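Local coordinates for protein transmembrane oligosaccharyl transferase (Archaeoglobus fulgidus, PDB 3WAJ) that belongs to the STT3 family of oligosaccharyl transferases, membrane enzymes of the GT-C clan, and carries a bound zinc ion, at residues V18-I23 with L143-P148; S24-I29 with P484-A489; L379-L384 with A433-Y438. One frame throughout, in Å; residues are numbered along the deposited sequence.

The three contacts form one cluster, off to one side of the middle of the molecule. Contacts 1 and 2 follow each other along helix 19-30, and their centres lie about 7 Å apart. I23 CG2 of contact 1 reaches Y486 CE1 of contact 2 at 3.7 Å. The centre of contact 3 is about 13 Å from each of the other two. It meets contact 1 where L143 CB lies 3.6 Å from L384 CD1. It meets contact 2 where T485 CG2 lies 3.6 Å from G382 CA. No residue of the six segments is among the zinc ligands, D47, D161 and H163.

Contact 1 (V18-I23 with L143-P148); sequences VIAALI and LIAIVP
I19 O holds the turn of helix that sets I23 against I146. It accepts two backbone bonds. The bond from L22 N to I19 O is 2.8 Å long, and the bond from I23 N to I19 O is 2.9 Å. I23 thus sits one turn after I19, on the side of helix 19-30 that faces residues 143-148. A20 lies on this side too. The A20 and A145 backbones come close, with A20 CA 5.7 Å from A145 CA. Their methyls point at each other, and A20 CB meets A145 CB at 3.7 Å. A145 CB also lies 3.6 Å from the carbonyl oxygen A20 O. One small methyl therefore touches both the side chain and the backbone of A20.

These residues belong to the STT3 family region, of the GT-C clan. The contact sets the first helix of the model against the part of the chain that follows the body of helix 134-144. A145 and I146 are the residues of 143-148 that touch helix 19-30, and the bond from I146 N to L143 O (3.2 Å) holds them in a turn.

I23 and I146 run alongside each other in the same direction. They touch by their gamma methyls, I23 CG2 to I146 CG2 at 3.6 Å. In I146 the longer branch CG1 is placed between the backbone N and the carbonyl carbon (chi1 49°). This puts CG2 beside the backbone N, where it faces the methyl of I23. F142 packs on both A20 and I23, and I121 of helix 121-131 packs on A145.

Contact 2 (S24-I29 with P484-A489); sequences SVKLRI and PTYILA
L27 has the most surface buried here, and it meets both Y486 and A489. Its two delta methyls divide the work. CD1 lies 3.9 Å from Y486 CE1, while CD2 lies 3.8 Å from A489 CB. The branch point takes part as well, with L27 CG 3.7 Å from the carbonyl oxygen A489 O. Chi1 of L27 is -107°, away from a staggered value, and the leucine fork spans both partners from there.

Y486 carries its ring across to helix 19-30. CG is anti to the backbone N (chi1 174°), and the far end of the ring comes closer to residues 24-29 than its root does. K26 crosses it at about a right angle. K26 CE sits at the ring edge, near the ring plane, 3.1 Å from Y486 OH. Two bends in the lysine chain let CE lie by the phenol oxygen while NZ goes on to a hydrogen bond with N31 OD1 and a long, weak ion pair with D490.

Helices 19-30 and 474-491 run in roughly the same direction here. Their local axes are 30° apart and approach to 11.5 Å, so side chains bridge the gap. A helix of the STT3 N-terminal region thus packs on one far along the chain. L27 makes the apolar part of the junction with Y486 and A489. The lysine offers carbon, not its amine, to the phenol oxygen, since NZ is bonded to N31.

Contact 3 (L379-L384 with A433-Y438); sequences LHFGAL and AVSAVY
F381 is the first residue of 379-384 to touch the other segment, and it meets S435. Its ring carbon CD1 lies 4.0 Å from S435 OG, and the hydroxyl approaches the ring obliquely. H380 CB lies over one face of the ring, 3.6 Å from its plane and nearer the rim than the centre. F431, one turn before S435 on helix 429-446, also packs on F381.

The chain then turns sharply. G382 leaves the helical conformation with a positive phi of 68°, a value that suits glycine. Residues F381 to L384 form a type II' beta turn, with G382 and A383 at its two central positions. It is closed by a weak bond from L384 N to F381 O. The turn joins helix 376-381 to helix 384-402 and brings F381 and L384 to the same partner, S435.

L384 makes the larger contact of the two. Its CB lies 3.8 Å from S435 OG, and its carbonyl oxygen L384 O lies 3.5 Å from S435 CB. Further out, L384 CD1 comes 4.4 Å from A436 CA. S435 OG stands between its own backbone N and carbonyl carbon (chi1 88°), where it is hydrogen-bonded to A432 O.

L384 O and S435 O are also 3.5 Å apart. Both are acceptors, so the pair is probably mildly unfavourable. S435 O is hydrogen-bonded to S439 OG. The hydroxyl and the carbonyl of S435 are thus both bonded within helix 429-446, and what holds the two segments together is van der Waals contact.

Contact 1 (V18-I23 with L143-P148)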
ATOM      1  N   VAL A  18     -25.679  21.012   2.616  1.00 90.17           N
ATOM      2  CA  VAL A  18     -25.734  20.742   1.188  1.00 84.30           C
ATOM      3  C   VAL A  18     -24.585  21.456   0.463  1.00 79.51           C
ATOM      4  O   VAL A  18     -24.136  20.996  -0.582  1.00 83.61           O
ATOM      5  CB  VAL A  18     -27.108  21.103   0.582  1.00 83.75           C
ATOM      6  CG1 VAL A  18     -27.318  20.365  -0.739  1.00 85.36           C
ATOM      7  CG2 VAL A  18     -28.218  20.749   1.548  1.00 78.63           C
ATOM      8  N   ILE A  19     -24.097  22.557   1.035  1.00 72.67           N
ATOM      9  CA  ILE A  19     -22.987  23.315   0.446  1.00 73.02           C
ATOM     10  C   ILE A  19     -21.679  22.533   0.494  1.00 70.08           C
ATOM     11  O   ILE A  19     -21.073  22.241  -0.541  1.00 66.99           O
ATOM     12  CB  ILE A  19     -22.756  24.665   1.165  1.00 81.03           C
ATOM     13  CG1 ILE A  19     -23.993  25.556   1.042  1.00 88.27           C
ATOM     14  CG2 ILE A  19     -21.511  25.366   0.611  1.00 76.24           C
ATOM     15  CD1 ILE A  19     -24.490  25.698  -0.385  1.00 88.74           C
ATOM     16  N   ALA A  20     -21.245  22.217   1.711  1.00 73.77           N
ATOM     17  CA  ALA A  20     -20.057  21.399   1.930  1.00 71.04           C
ATOM     18  C   ALA A  20     -20.166  20.058   1.200  1.00 64.82           C
ATOM     19  O   ALA A  20     -19.181  19.576   0.649  1.00 66.64           O
ATOM     20  CB  ALA A  20     -19.835  21.188   3.417  1.00 70.34           C
ATOM     21  N   ALA A  21     -21.365  19.474   1.180  1.00 59.24           N
ATOM     22  CA  ALA A  21     -21.597  18.229   0.443  1.00 56.51           C
ATOM     23  C   ALA A  21     -21.272  18.390  -1.035  1.00 66.85           C
ATOM     24  O   ALA A  21     -20.920  17.420  -1.702  1.00 72.55           O
ATOM     25  CB  ALA A  21     -23.026  17.730   0.621  1.00 47.07           C
ATOM     26  N   LEU A  22     -21.392  19.616  -1.541  1.00 70.80           N
ATOM     27  CA  LEU A  22     -21.068  19.913  -2.939  1.00 68.94           C
ATOM     28  C   LEU A  22     -19.572  20.188  -3.101  1.00 64.36           C
ATOM     29  O   LEU A  22     -18.963  19.769  -4.083  1.00 61.43           O
ATOM     30  CB  LEU A  22     -21.894  21.099  -3.447  1.00 68.24           C
ATOM     31  CG  LEU A  22     -23.407  20.893  -3.553  1.00 68.82           C
ATOM     32  CD1 LEU A  22     -24.099  22.197  -3.902  1.00 72.77           C
ATOM     33  CD2 LEU A  22     -23.762  19.815  -4.569  1.00 65.85           C
ATOM     34  N   ILE A  23     -18.995  20.894  -2.133  1.00 60.06           N
ATOM     35  CA  ILE A  23     -17.558  21.130  -2.089  1.00 65.01           C
ATOM     36  C   ILE A  23     -16.822  19.793  -1.986  1.00 69.53           C
ATOM     37  O   ILE A  23     -15.715  19.625  -2.514  1.00 70.57           O
ATOM     38  CB  ILE A  23     -17.196  22.027  -0.880  1.00 64.98           C
ATOM     39  CG1 ILE A  23     -18.108  23.262  -0.859  1.00 62.10           C
ATOM     40  CG2 ILE A  23     -15.709  22.413  -0.895  1.00 58.96           C
ATOM     41  CD1 ILE A  23     -17.962  24.126   0.364  1.00 65.39           C
ATOM     42  N   LEU A 143     -16.110  21.396   7.796  1.00 68.52           N
ATOM     43  CA  LEU A 143     -14.669  21.233   7.947  1.00 70.91           C
ATOM     44  C   LEU A 143     -14.179  19.862   7.495  1.00 72.04           C
ATOM     45  O   LEU A 143     -13.108  19.750   6.892  1.00 76.78           O
ATOM     46  CB  LEU A 143     -14.246  21.519   9.388  1.00 72.12           C
ATOM     47  CG  LEU A 143     -14.324  22.999   9.760  1.00 69.07           C
ATOM     48  CD1 LEU A 143     -13.826  23.213  11.168  1.00 68.72           C
ATOM     49  CD2 LEU A 143     -13.511  23.821   8.774  1.00 65.71           C
ATOM     50  N   ILE A 144     -14.962  18.822   7.770  1.00 68.61           N
ATOM     51  CA  ILE A 144     -14.577  17.470   7.365  1.00 66.90           C
ATOM     52  C   ILE A 144     -14.679  17.336   5.848  1.00 66.51           C
ATOM     53  O   ILE A 144     -13.971  16.536   5.235  1.00 65.47           O
ATOM     54  CB  ILE A 144     -15.425  16.383   8.085  1.00 64.35           C
ATOM     55  CG1 ILE A 144     -14.751  15.003   7.992  1.00 62.20           C
ATOM     56  CG2 ILE A 144     -16.872  16.363   7.570  1.00 59.17           C
ATOM     57  CD1 ILE A 144     -13.404  14.921   8.707  1.00 58.99           C
ATOM     58  N   ALA A 145     -15.544  18.148   5.244  1.00 63.24           N
ATOM     59  CA  ALA A 145     -15.720  18.136   3.797  1.00 64.45           C
ATOM     60  C   ALA A 145     -14.505  18.707   3.057  1.00 59.15           C
ATOM     61  O   ALA A 145     -14.357  18.500   1.856  1.00 64.95           O
ATOM     62  CB  ALA A 145     -16.993  18.879   3.404  1.00 64.06           C
ATOM     63  N   ILE A 146     -13.637  19.416   3.772  1.00 52.93           N
ATOM     64  CA  ILE A 146     -12.482  20.057   3.138  1.00 53.59           C
ATOM     65  C   ILE A 146     -11.117  19.738   3.756  1.00 57.70           C
ATOM     66  O   ILE A 146     -10.102  20.199   3.259  1.00 59.45           O
ATOM     67  CB  ILE A 146     -12.638  21.602   3.084  1.00 51.68           C
ATOM     68  CG1 ILE A 146     -13.044  22.152   4.453  1.00 54.56           C
ATOM     69  CG2 ILE A 146     -13.674  21.997   2.065  1.00 52.46           C
ATOM     70  CD1 ILE A 146     -12.236  23.338   4.900  1.00 56.60           C
ATOM     71  N   VAL A 147     -11.075  18.980   4.846  1.00 62.59           N
ATOM     72  CA  VAL A 147      -9.779  18.658   5.452  1.00 65.13           C
ATOM     73  C   VAL A 147      -8.948  17.942   4.368  1.00 67.58           C
ATOM     74  O   VAL A 147      -9.501  17.205   3.544  1.00 66.86           O
ATOM     75  CB  VAL A 147      -9.938  18.030   6.862  1.00 68.10           C
ATOM     76  CG1 VAL A 147     -10.934  16.872   6.833  1.00 70.20           C
ATOM     77  CG2 VAL A 147      -8.594  17.587   7.416  1.00 64.89           C
ATOM     78  N   PRO A 148      -7.657  17.927   4.417  1.00 66.96           N
ATOM     79  CA  PRO A 148      -6.800  17.432   3.326  1.00 64.19           C
ATOM     80  C   PRO A 148      -6.068  16.261   3.976  1.00 59.59           C
ATOM     81  O   PRO A 148      -6.574  15.665   4.933  1.00 64.13           O
ATOM     82  CB  PRO A 148      -5.780  18.498   2.921  1.00 65.58           C
ATOM     83  CG  PRO A 148      -5.602  19.301   4.201  1.00 63.92           C
ATOM     84  CD  PRO A 148      -6.999  19.358   4.812  1.00 64.49           C
TER

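Contact 2 (S24-I29 with P484-A489)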
ATOM      1  N   SER A  24     -17.454  18.839  -1.310  1.00 65.35           N
ATOM      2  CA  SER A  24     -16.861  17.526  -1.107  1.00 63.89           C
ATOM      3  C   SER A  24     -16.939  16.699  -2.396  1.00 62.94           C
ATOM      4  O   SER A  24     -16.004  15.965  -2.727  1.00 61.20           O
ATOM      5  CB  SER A  24     -17.549  16.810   0.058  1.00 63.26           C
ATOM      6  OG  SER A  24     -16.785  15.709   0.505  1.00 65.99           O
ATOM      7  N   VAL A  25     -18.045  16.824  -3.126  1.00 56.54           N
ATOM      8  CA  VAL A  25     -18.162  16.156  -4.415  1.00 53.60           C
ATOM      9  C   VAL A  25     -17.159  16.760  -5.380  1.00 59.64           C
ATOM     10  O   VAL A  25     -16.492  16.040  -6.124  1.00 66.07           O
ATOM     11  CB  VAL A  25     -19.577  16.260  -5.009  1.00 53.10           C
ATOM     12  CG1 VAL A  25     -19.618  15.642  -6.411  1.00 50.32           C
ATOM     13  CG2 VAL A  25     -20.580  15.564  -4.118  1.00 51.98           C
ATOM     14  N   LYS A  26     -17.060  18.084  -5.361  1.00 60.91           N
ATOM     15  CA  LYS A  26     -16.136  18.803  -6.234  1.00 63.66           C
ATOM     16  C   LYS A  26     -14.720  18.309  -5.983  1.00 57.29           C
ATOM     17  O   LYS A  26     -13.984  17.999  -6.916  1.00 55.21           O
ATOM     18  CB  LYS A  26     -16.238  20.323  -6.000  1.00 61.43           C
ATOM     19  CG  LYS A  26     -15.328  21.184  -6.889  1.00 60.19           C
ATOM     20  CD  LYS A  26     -14.014  21.545  -6.184  1.00 58.29           C
ATOM     21  CE  LYS A  26     -13.184  22.553  -6.973  1.00 52.32           C
ATOM     22  NZ  LYS A  26     -12.796  22.101  -8.322  1.00 52.63           N
ATOM     23  N   LEU A  27     -14.368  18.213  -4.706  1.00 60.58           N
ATOM     24  CA  LEU A  27     -13.047  17.746  -4.286  1.00 58.45           C
ATOM     25  C   LEU A  27     -12.820  16.258  -4.572  1.00 52.82           C
ATOM     26  O   LEU A  27     -11.757  15.869  -5.041  1.00 52.63           O
ATOM     27  CB  LEU A  27     -12.825  18.048  -2.795  1.00 59.24           C
ATOM     28  CG  LEU A  27     -11.849  19.173  -2.436  1.00 58.65           C
ATOM     29  CD1 LEU A  27     -11.902  20.281  -3.458  1.00 56.86           C
ATOM     30  CD2 LEU A  27     -12.128  19.716  -1.041  1.00 60.00           C
ATOM     31  N   ARG A  28     -13.808  15.413  -4.319  1.00 57.82           N
ATOM     32  CA  ARG A  28     -13.547  13.970  -4.391  1.00 56.59           C
ATOM     33  C   ARG A  28     -13.919  13.256  -5.689  1.00 57.94           C
ATOM     34  O   ARG A  28     -13.332  12.230  -6.021  1.00 61.12           O
ATOM     35  CB  ARG A  28     -14.146  13.263  -3.176  1.00 49.87           C
ATOM     36  CG  ARG A  28     -13.405  13.592  -1.905  1.00 50.43           C
ATOM     37  CD  ARG A  28     -14.337  13.703  -0.714  1.00 61.29           C
ATOM     38  NE  ARG A  28     -13.691  14.427   0.378  1.00 65.78           N
ATOM     39  CZ  ARG A  28     -13.376  13.872   1.534  1.00 70.45           C
ATOM     40  NH1 ARG A  28     -13.679  12.608   1.736  1.00 75.08           N
ATOM     41  NH2 ARG A  28     -12.779  14.573   2.484  1.00 72.67           N
ATOM     42  N   ILE A  29     -14.884  13.803  -6.418  1.00 58.45           N
ATOM     43  CA  ILE A  29     -15.346  13.187  -7.659  1.00 54.92           C
ATOM     44  C   ILE A  29     -14.889  13.977  -8.886  1.00 58.02           C
ATOM     45  O   ILE A  29     -14.475  13.398  -9.891  1.00 62.06           O
ATOM     46  CB  ILE A  29     -16.881  13.032  -7.654  1.00 51.73           C
ATOM     47  CG1 ILE A  29     -17.308  12.185  -6.451  1.00 50.49           C
ATOM     48  CG2 ILE A  29     -17.392  12.447  -8.967  1.00 51.72           C
ATOM     49  CD1 ILE A  29     -18.684  11.578  -6.572  1.00 53.00           C
ATOM     50  N   PRO A 484      -6.809  28.341   3.829  1.00 81.96           N
ATOM     51  CA  PRO A 484      -5.652  27.582   3.335  1.00 84.30           C
ATOM     52  C   PRO A 484      -5.833  26.065   3.435  1.00 86.50           C
ATOM     53  O   PRO A 484      -4.991  25.328   2.922  1.00 88.48           O
ATOM     54  CB  PRO A 484      -4.509  28.054   4.241  1.00 82.65           C
ATOM     55  CG  PRO A 484      -5.175  28.445   5.513  1.00 77.77           C
ATOM     56  CD  PRO A 484      -6.542  28.964   5.142  1.00 78.42           C
ATOM     57  N   THR A 485      -6.908  25.602   4.071  1.00 86.17           N
ATOM     58  CA  THR A 485      -7.189  24.164   4.085  1.00 89.18           C
ATOM     59  C   THR A 485      -8.153  23.722   2.968  1.00 88.18           C
ATOM     60  O   THR A 485      -8.323  22.528   2.731  1.00 89.00           O
ATOM     61  CB  THR A 485      -7.634  23.644   5.479  1.00 74.93           C
ATOM     62  OG1 THR A 485      -9.051  23.442   5.505  1.00 81.24           O
ATOM     63  CG2 THR A 485      -7.250  24.627   6.545  1.00 71.14           C
ATOM     64  N   TYR A 486      -8.778  24.677   2.284  1.00 83.61           N
ATOM     65  CA  TYR A 486      -9.442  24.361   1.022  1.00 77.45           C
ATOM     66  C   TYR A 486      -8.385  24.310  -0.063  1.00 76.40           C
ATOM     67  O   TYR A 486      -8.466  23.504  -0.994  1.00 73.64           O
ATOM     68  CB  TYR A 486     -10.510  25.389   0.635  1.00 74.09           C
ATOM     69  CG  TYR A 486     -11.063  25.118  -0.745  1.00 75.30           C
ATOM     70  CD1 TYR A 486     -12.045  24.152  -0.937  1.00 76.57           C
ATOM     71  CD2 TYR A 486     -10.580  25.795  -1.862  1.00 72.84           C
ATOM     72  CE1 TYR A 486     -12.543  23.879  -2.197  1.00 76.25           C
ATOM     73  CE2 TYR A 486     -11.066  25.525  -3.123  1.00 74.44           C
ATOM     74  CZ  TYR A 486     -12.050  24.567  -3.285  1.00 75.80           C
ATOM     75  OH  TYR A 486     -12.541  24.295  -4.536  1.00 78.10           O
ATOM     76  N   ILE A 487      -7.394  25.185   0.067  1.00 79.13           N
ATOM     77  CA  ILE A 487      -6.300  25.286  -0.895  1.00 85.78           C
ATOM     78  C   ILE A 487      -5.542  23.965  -1.049  1.00 88.85           C
ATOM     79  O   ILE A 487      -5.475  23.406  -2.149  1.00 93.21           O
ATOM     80  CB  ILE A 487      -5.333  26.430  -0.512  1.00 88.06           C
ATOM     81  CG1 ILE A 487      -6.057  27.769  -0.601  1.00 88.11           C
ATOM     82  CG2 ILE A 487      -4.109  26.441  -1.412  1.00 85.76           C
ATOM     83  CD1 ILE A 487      -6.720  27.992  -1.940  1.00 88.29           C
ATOM     84  N   LEU A 488      -4.978  23.467   0.049  1.00 88.76           N
ATOM     85  CA  LEU A 488      -4.294  22.173   0.030  1.00 85.83           C
ATOM     86  C   LEU A 488      -5.229  21.052  -0.432  1.00 74.49           C
ATOM     87  O   LEU A 488      -4.847  20.208  -1.241  1.00 76.68           O
ATOM     88  CB  LEU A 488      -3.696  21.846   1.406  1.00 86.78           C
ATOM     89  CG  LEU A 488      -2.313  22.410   1.751  1.00 83.86           C
ATOM     90  CD1 LEU A 488      -1.514  22.702   0.491  1.00 85.70           C
ATOM     91  CD2 LEU A 488      -2.406  23.641   2.626  1.00 81.72           C
ATOM     92  N   ALA A 489      -6.458  21.075   0.079  1.00 67.65           N
ATOM     93  CA  ALA A 489      -7.479  20.089  -0.265  1.00 67.01           C
ATOM     94  C   ALA A 489      -7.842  20.100  -1.743  1.00 73.80           C
ATOM     95  O   ALA A 489      -8.202  19.070  -2.298  1.00 76.46           O
ATOM     96  CB  ALA A 489      -8.707  20.319   0.556  1.00 64.49           C
TER

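Contact 3 (L379-L384 with A433-Y438)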
ATOM      1  N   LEU A 379       0.416  20.453   6.010  1.00 88.55           N
ATOM      2  CA  LEU A 379       0.164  19.734   4.763  1.00 90.47           C
ATOM      3  C   LEU A 379      -0.974  18.731   4.929  1.00 96.03           C
ATOM      4  O   LEU A 379      -1.674  18.403   3.969  1.00 98.73           O
ATOM      5  CB  LEU A 379       1.418  18.987   4.290  1.00 90.73           C
ATOM      6  CG  LEU A 379       2.532  19.731   3.553  1.00 92.57           C
ATOM      7  CD1 LEU A 379       3.502  18.743   2.919  1.00 88.96           C
ATOM      8  CD2 LEU A 379       1.971  20.670   2.501  1.00 96.78           C
ATOM      9  N   HIS A 380      -1.151  18.250   6.156  1.00 96.97           N
ATOM     10  CA  HIS A 380      -2.071  17.151   6.432  1.00 92.62           C
ATOM     11  C   HIS A 380      -3.437  17.602   6.981  1.00 86.73           C
ATOM     12  O   HIS A 380      -4.439  16.911   6.795  1.00 85.59           O
ATOM     13  CB  HIS A 380      -1.407  16.130   7.374  1.00 96.51           C
ATOM     14  CG  HIS A 380      -0.140  15.532   6.836  1.00102.07           C
ATOM     15  ND1 HIS A 380       0.122  15.419   5.487  1.00103.65           N
ATOM     16  CD2 HIS A 380       0.940  15.017   7.470  1.00105.21           C
ATOM     17  CE1 HIS A 380       1.305  14.858   5.313  1.00103.22           C
ATOM     18  NE2 HIS A 380       1.823  14.604   6.501  1.00104.51           N
ATOM     19  N   PHE A 381      -3.482  18.757   7.646  1.00 83.75           N
ATOM     20  CA  PHE A 381      -4.730  19.242   8.241  1.00 79.33           C
ATOM     21  C   PHE A 381      -5.030  20.696   7.885  1.00 79.52           C
ATOM     22  O   PHE A 381      -6.139  21.189   8.129  1.00 78.75           O
ATOM     23  CB  PHE A 381      -4.710  19.072   9.771  1.00 79.05           C
ATOM     24  CG  PHE A 381      -4.239  17.715  10.227  1.00 73.49           C
ATOM     25  CD1 PHE A 381      -5.125  16.654  10.316  1.00 72.42           C
ATOM     26  CD2 PHE A 381      -2.905  17.499  10.551  1.00 71.51           C
ATOM     27  CE1 PHE A 381      -4.691  15.398  10.722  1.00 70.36           C
ATOM     28  CE2 PHE A 381      -2.465  16.252  10.962  1.00 70.77           C
ATOM     29  CZ  PHE A 381      -3.360  15.199  11.046  1.00 67.82           C
ATOM     30  N   GLY A 382      -4.048  21.376   7.298  1.00 80.15           N
ATOM     31  CA  GLY A 382      -4.139  22.808   7.081  1.00 78.61           C
ATOM     32  C   GLY A 382      -4.098  23.547   8.405  1.00 81.78           C
ATOM     33  O   GLY A 382      -3.288  23.238   9.285  1.00 82.53           O
ATOM     34  N   ALA A 383      -4.985  24.523   8.548  1.00 83.84           N
ATOM     35  CA  ALA A 383      -5.077  25.329   9.755  1.00 84.70           C
ATOM     36  C   ALA A 383      -6.009  24.657  10.758  1.00 89.60           C
ATOM     37  O   ALA A 383      -6.094  25.079  11.914  1.00 95.10           O
ATOM     38  CB  ALA A 383      -5.576  26.724   9.409  1.00 79.94           C
ATOM     39  N   LEU A 384      -6.709  23.617  10.304  1.00 87.73           N
ATOM     40  CA  LEU A 384      -7.603  22.850  11.172  1.00 85.63           C
ATOM     41  C   LEU A 384      -6.815  22.117  12.246  1.00 84.65           C
ATOM     42  O   LEU A 384      -7.373  21.663  13.244  1.00 84.29           O
ATOM     43  CB  LEU A 384      -8.442  21.857  10.367  1.00 79.62           C
ATOM     44  CG  LEU A 384      -9.578  22.447   9.533  1.00 78.00           C
ATOM     45  CD1 LEU A 384     -10.688  21.424   9.343  1.00 72.98           C
ATOM     46  CD2 LEU A 384     -10.120  23.716  10.172  1.00 77.46           C
ATOM     47  N   ALA A 433     -11.257  13.591  11.571  1.00 45.54           N
ATOM     48  CA  ALA A 433     -12.484  13.860  12.311  1.00 48.43           C
ATOM     49  C   ALA A 433     -12.197  14.611  13.600  1.00 56.31           C
ATOM     50  O   ALA A 433     -13.000  15.443  14.011  1.00 63.62           O
ATOM     51  CB  ALA A 433     -13.226  12.576  12.614  1.00 43.51           C
ATOM     52  N   VAL A 434     -11.066  14.314  14.242  1.00 53.56           N
ATOM     53  CA  VAL A 434     -10.706  15.007  15.475  1.00 59.69           C
ATOM     54  C   VAL A 434     -10.474  16.483  15.216  1.00 59.05           C
ATOM     55  O   VAL A 434     -11.044  17.335  15.898  1.00 57.03           O
ATOM     56  CB  VAL A 434      -9.435  14.446  16.140  1.00 58.65           C
ATOM     57  CG1 VAL A 434      -9.045  15.322  17.333  1.00 58.78           C
ATOM     58  CG2 VAL A 434      -9.632  13.017  16.577  1.00 47.64           C
ATOM     59  N   SER A 435      -9.638  16.783  14.229  1.00 60.11           N
ATOM     60  CA  SER A 435      -9.292  18.172  13.935  1.00 63.73           C
ATOM     61  C   SER A 435     -10.490  18.966  13.410  1.00 73.26           C
ATOM     62  O   SER A 435     -10.516  20.194  13.516  1.00 76.99           O
ATOM     63  CB  SER A 435      -8.130  18.250  12.950  1.00 56.78           C
ATOM     64  OG  SER A 435      -8.607  18.230  11.621  1.00 62.39           O
ATOM     65  N   ALA A 436     -11.488  18.269  12.863  1.00 70.51           N
ATOM     66  CA  ALA A 436     -12.698  18.929  12.355  1.00 67.78           C
ATOM     67  C   ALA A 436     -13.738  19.270  13.444  1.00 71.33           C
ATOM     68  O   ALA A 436     -14.467  20.262  13.332  1.00 66.73           O
ATOM     69  CB  ALA A 436     -13.334  18.093  11.263  1.00 52.79           C
ATOM     70  N   VAL A 437     -13.817  18.429  14.476  1.00 72.71           N
ATOM     71  CA  VAL A 437     -14.763  18.621  15.575  1.00 72.35           C
ATOM     72  C   VAL A 437     -14.279  19.697  16.532  1.00 71.58           C
ATOM     73  O   VAL A 437     -15.052  20.576  16.918  1.00 75.09           O
ATOM     74  CB  VAL A 437     -14.985  17.314  16.354  1.00 72.04           C
ATOM     75  CG1 VAL A 437     -15.859  17.549  17.572  1.00 70.42           C
ATOM     76  CG2 VAL A 437     -15.602  16.261  15.459  1.00 71.47           C
ATOM     77  N   TYR A 438     -12.999  19.628  16.900  1.00 70.27           N
ATOM     78  CA  TYR A 438     -12.389  20.591  17.826  1.00 74.14           C
ATOM     79  C   TYR A 438     -12.029  21.931  17.158  1.00 75.67           C
ATOM     80  O   TYR A 438     -11.501  22.838  17.801  1.00 78.56           O
ATOM     81  CB  TYR A 438     -11.179  19.967  18.538  1.00 69.90           C
ATOM     82  CG  TYR A 438     -11.552  18.955  19.603  1.00 72.94           C
ATOM     83  CD1 TYR A 438     -12.489  19.264  20.587  1.00 76.12           C
ATOM     84  CD2 TYR A 438     -10.986  17.685  19.618  1.00 71.38           C
ATOM     85  CE1 TYR A 438     -12.842  18.338  21.566  1.00 71.78           C
ATOM     86  CE2 TYR A 438     -11.336  16.754  20.593  1.00 71.16           C
ATOM     87  CZ  TYR A 438     -12.264  17.090  21.559  1.00 69.34           C
ATOM     88  OH  TYR A 438     -12.610  16.180  22.524  1.00 67.66           O
TER